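Local structure of chromosome-partitioning protein Spo0J (Thermus thermophilus HB27, 1VZ0) at residues E49-D52 against S53-K57; R80-A83 against A84-A87. The protein probably takes part in chromosome partitioning, binding the centromere-like site parS and stimulating the ATPase activity of Soj. One frame throughout, in Å; residues are numbered along the deposited sequence.

Contact 1. Residues E49-D52 against S53-K57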
loop_
_atom_site.group_PDB
_atom_site.type_symbol
_atom_site.label_atom_id
_atom_site.label_comp_id
_atom_site.label_asym_id
_atom_site.label_seq_id
_atom_site.Cartn_x
_atom_site.Cartn_y
_atom_site.Cartn_z
ATOM N N GLU C 49 16.823 5.944 4.982
ATOM C CA GLU C 49 17.319 5.243 6.157
ATOM C C GLU C 49 17.929 3.895 5.763
ATOM O O GLU C 49 18.899 3.448 6.378
ATOM C CB GLU C 49 16.186 5.070 7.182
ATOM C CG GLU C 49 15.675 6.412 7.713
ATOM C CD GLU C 49 14.451 6.311 8.613
ATOM O OE1 GLU C 49 13.868 7.376 8.917
ATOM O OE2 GLU C 49 14.071 5.191 9.019
ATOM N N LEU C 50 17.370 3.265 4.728
ATOM C CA LEU C 50 17.879 1.979 4.257
ATOM C C LEU C 50 19.212 2.223 3.559
ATOM O O LEU C 50 20.150 1.450 3.705
ATOM C CB LEU C 50 16.908 1.329 3.264
ATOM C CG LEU C 50 16.833 -0.205 3.231
ATOM C CD1 LEU C 50 16.421 -0.639 1.835
ATOM C CD2 LEU C 50 18.161 -0.834 3.598
ATOM N N ALA C 51 19.278 3.305 2.795
ATOM C CA ALA C 51 20.487 3.668 2.073
ATOM C C ALA C 51 21.646 3.991 3.015
ATOM O O ALA C 51 22.772 3.547 2.795
ATOM C CB ALA C 51 20.211 4.862 1.168
ATOM N N ASP C 52 21.368 4.774 4.052
ATOM C CA ASP C 52 22.394 5.163 5.020
ATOM C C ASP C 52 23.015 3.937 5.675
ATOM O O ASP C 52 24.225 3.878 5.879
ATOM C CB ASP C 52 21.792 6.062 6.108
ATOM C CG ASP C 52 21.398 7.434 5.587
ATOM O OD1 ASP C 52 20.504 8.060 6.196
ATOM O OD2 ASP C 52 21.985 7.891 4.581
ATOM N N SER C 53 22.177 2.962 6.000
ATOM C CA SER C 53 22.635 1.745 6.647
ATOM C C SER C 53 23.499 0.866 5.749
ATOM O O SER C 53 24.455 0.251 6.224
ATOM C CB SER C 53 21.438 0.938 7.146
ATOM O OG SER C 53 21.861 -0.263 7.767
ATOM N N ILE C 54 23.178 0.796 4.460
ATOM C CA ILE C 54 23.967 -0.042 3.566
ATOM C C ILE C 54 25.275 0.615 3.132
ATOM O O ILE C 54 26.172 -0.063 2.642
ATOM C CB ILE C 54 23.167 -0.473 2.315
ATOM C CG1 ILE C 54 22.854 0.736 1.442
ATOM C CG2 ILE C 54 21.889 -1.178 2.741
ATOM C CD1 ILE C 54 22.132 0.379 0.172
ATOM N N ARG C 55 25.389 1.929 3.305
ATOM C CA ARG C 55 26.633 2.605 2.950
ATOM C C ARG C 55 27.721 1.998 3.821
ATOM O O ARG C 55 28.887 1.927 3.429
ATOM C CB ARG C 55 26.579 4.105 3.251
ATOM C CG ARG C 55 25.990 4.984 2.170
ATOM C CD ARG C 55 26.445 6.419 2.388
ATOM N NE ARG C 55 25.688 7.388 1.602
ATOM C CZ ARG C 55 24.399 7.659 1.789
ATOM N NH1 ARG C 55 23.789 8.560 1.028
ATOM N NH2 ARG C 55 23.718 7.028 2.736
ATOM N N GLU C 56 27.319 1.563 5.012
ATOM C CA GLU C 56 28.234 0.976 5.980
ATOM C C GLU C 56 28.528 -0.495 5.725
ATOM O O GLU C 56 29.668 -0.866 5.443
ATOM C CB GLU C 56 27.663 1.131 7.393
ATOM C CG GLU C 56 27.314 2.560 7.782
ATOM C CD GLU C 56 28.525 3.478 7.820
ATOM O OE1 GLU C 56 29.155 3.688 6.761
ATOM O OE2 GLU C 56 28.845 3.992 8.913
ATOM N N LYS C 57 27.498 -1.330 5.825
ATOM C CA LYS C 57 27.667 -2.763 5.631
ATOM C C LYS C 57 27.339 -3.303 4.246
ATOM O O LYS C 57 27.420 -4.508 4.024
ATOM C CB LYS C 57 26.851 -3.534 6.674
ATOM C CG LYS C 57 25.488 -2.939 6.976
ATOM C CD LYS C 57 25.584 -1.840 8.027
ATOM C CE LYS C 57 26.024 -2.399 9.378
ATOM N NZ LYS C 57 26.137 -1.342 10.426
#

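Contact 2. Residues R80-A83 against A84-A87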
loop_
_atom_site.group_PDB
_atom_site.type_symbol
_atom_site.label_atom_id
_atom_site.label_comp_id
_atom_site.label_asym_id
_atom_site.label_seq_id
_atom_site.Cartn_x
_atom_site.Cartn_y
_atom_site.Cartn_z
ATOM N N ARG C 80 15.709 -2.132 -2.530
ATOM C CA ARG C 80 17.049 -2.553 -2.177
ATOM C C ARG C 80 17.977 -1.926 -3.227
ATOM O O ARG C 80 19.001 -1.319 -2.905
ATOM C CB ARG C 80 17.131 -4.083 -2.235
ATOM C CG ARG C 80 17.818 -4.723 -1.045
ATOM C CD ARG C 80 16.844 -5.299 -0.033
ATOM N NE ARG C 80 16.291 -6.581 -0.459
ATOM C CZ ARG C 80 15.598 -7.401 0.331
ATOM N NH1 ARG C 80 15.363 -7.084 1.601
ATOM N NH2 ARG C 80 15.132 -8.545 -0.152
ATOM N N TYR C 81 17.575 -2.054 -4.488
ATOM C CA TYR C 81 18.335 -1.547 -5.628
ATOM C C TYR C 81 18.540 -0.036 -5.579
ATOM O O TYR C 81 19.660 0.453 -5.737
ATOM C CB TYR C 81 17.613 -1.945 -6.921
ATOM C CG TYR C 81 18.116 -1.291 -8.191
ATOM C CD1 TYR C 81 19.317 -1.684 -8.783
ATOM C CD2 TYR C 81 17.369 -0.296 -8.821
ATOM C CE1 TYR C 81 19.758 -1.106 -9.972
ATOM C CE2 TYR C 81 17.800 0.287 -10.005
ATOM C CZ TYR C 81 18.994 -0.124 -10.579
ATOM O OH TYR C 81 19.415 0.425 -11.771
ATOM N N ARG C 82 17.461 0.702 -5.353
ATOM C CA ARG C 82 17.547 2.154 -5.303
ATOM C C ARG C 82 18.286 2.680 -4.085
ATOM O O ARG C 82 18.894 3.747 -4.138
ATOM C CB ARG C 82 16.145 2.756 -5.398
ATOM C CG ARG C 82 15.479 2.362 -6.696
ATOM C CD ARG C 82 14.301 3.222 -7.063
ATOM N NE ARG C 82 13.803 2.821 -8.377
ATOM C CZ ARG C 82 14.447 3.017 -9.527
ATOM N NH1 ARG C 82 13.906 2.600 -10.663
ATOM N NH2 ARG C 82 15.614 3.646 -9.554
ATOM N N ALA C 83 18.244 1.933 -2.988
ATOM C CA ALA C 83 18.948 2.355 -1.788
ATOM C C ALA C 83 20.446 2.162 -2.020
ATOM O O ALA C 83 21.264 2.938 -1.530
ATOM C CB ALA C 83 18.486 1.541 -0.584
ATOM N N ALA C 84 20.799 1.126 -2.773
ATOM C CA ALA C 84 22.199 0.846 -3.069
ATOM C C ALA C 84 22.767 1.983 -3.906
ATOM O O ALA C 84 23.931 2.361 -3.750
ATOM C CB ALA C 84 22.321 -0.467 -3.815
ATOM N N LEU C 85 21.940 2.519 -4.797
ATOM C CA LEU C 85 22.355 3.632 -5.634
ATOM C C LEU C 85 22.593 4.855 -4.750
ATOM O O LEU C 85 23.641 5.493 -4.835
ATOM C CB LEU C 85 21.285 3.938 -6.687
ATOM C CG LEU C 85 21.221 2.959 -7.863
ATOM C CD1 LEU C 85 19.999 3.231 -8.717
ATOM C CD2 LEU C 85 22.474 3.102 -8.693
ATOM N N MET C 86 21.619 5.172 -3.899
ATOM C CA MET C 86 21.737 6.306 -2.987
ATOM C C MET C 86 22.978 6.165 -2.107
ATOM O O MET C 86 23.675 7.143 -1.840
ATOM C CB MET C 86 20.498 6.414 -2.088
ATOM C CG MET C 86 19.392 7.316 -2.620
ATOM S SD MET C 86 18.139 7.633 -1.362
ATOM C CE MET C 86 19.099 8.543 -0.186
ATOM N N ALA C 87 23.244 4.941 -1.658
ATOM C CA ALA C 87 24.388 4.657 -0.799
ATOM C C ALA C 87 25.717 4.888 -1.516
ATOM O O ALA C 87 26.774 4.963 -0.884
ATOM C CB ALA C 87 24.309 3.226 -0.294
#

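Contact 1. Residues E49-D52 against S53-K57
Asp-52 and Arg-55, one turn apart near the C-terminal end of helix 38-57 in the ParB N-terminal domain, form an i to i+3 salt bridge. The two side chains lie alongside each other and point the same way. OD2 of Asp-52 meets NH2 of Arg-55 at 2.7 Å, at the edge of the guanidinium and close to its plane. Carboxylate and guanidinium are turned 31° from each other, and the hydrogen bond within the pair is bent and weak. The other carboxylate oxygen, OD1, pairs with Lys-48, so each carboxylate oxygen has a cationic partner, which probably favours the ionised form.

The backbone bonds are those of an alpha-helix near its end. Ile-54 N donates to Leu-50 O at 3.2 Å and Arg-55 N to Ala-51 O at 3.1 Å, whereas the bond from Ser-53 N to Glu-49 O is weak. Weak i to i+3 bonds accompany these, from Ile-54 N to Ala-51 O and from Arg-55 N to Asp-52 O.

The apolar contact is on the buried side, where CD2 of Leu-50 reaches CG2 of Ile-54 at 3.8 Å. Both side chains also pack on Ala-83 of helix 78-86. The polar end of Ser-53 instead meets another chain, its OG hydrogen-bonded to Glu-163 of the second subunit.

Ile-54 places CG1 between its backbone N and carbonyl carbon (chi1 66°), which brings that methylene to 3.1 Å from Ala-51 O.

Contact 2. Residues R80-A83 against A84-A87
Leu-85 lays a methyl group over one face of the Tyr-81 ring, four residues back on helix 78-86. CD1 of Leu-85 stands 4.2 Å from the ring centroid and 26° off the ring normal, a CH-pi contact. It lies toward the hydroxyl end of the ring, with CE2 of Tyr-81 its closest atom there at 3.9 Å. The tyrosine carries CG opposite its backbone N (chi1 169°), a setting that brings the ring beside the next turn.

Beneath the side chains, four consecutive i to i+4 bonds hold the turn. Ala-84 N donates to Arg-80 O, Leu-85 N to Tyr-81 O and Met-86 N to Arg-82 O; the shortest joins Ala-87 N to Ala-83 O at 2.8 Å.

Further out, the polar ends have other partners. Tyr-81 OH donates a hydrogen bond to Ile-31 O of the second subunit, Arg-80 NH2 forms a salt bridge with Glu-172 of that subunit, and Arg-82 NH1 pairs with Glu-78. Arg-80 and Arg-82 belong to the GERRxR motif of the ParB family, which in relatives takes part in CTP binding. The tyrosine is thus held by dispersion on one ring face and by a hydrogen bond at its hydroxyl, consistent with a ring whose tilt and position are both restricted.

Overall arrangement
Contact 1 precedes contact 2 in sequence, yet their centres lie only 9 Å apart because helices 38-57 and 78-86 pack together within the ParB N-terminal domain. Ile-54 fits against the second helix, its CD1 3.2 Å from Ala-83 O and 3.3 Å from Ala-84 CA. Arg-55 lies against Ala-87, with its CG 3.2 Å from Ala-87 O. Both contacts also touch the second subunit, contact 1 at Glu-163 and contact 2 at Ile-31 and Glu-172, so the paired helices contribute to the interface between the two subunits of this crystal assembly. A bound cobalt ion is about 13 Å from the Arg-82 side chain.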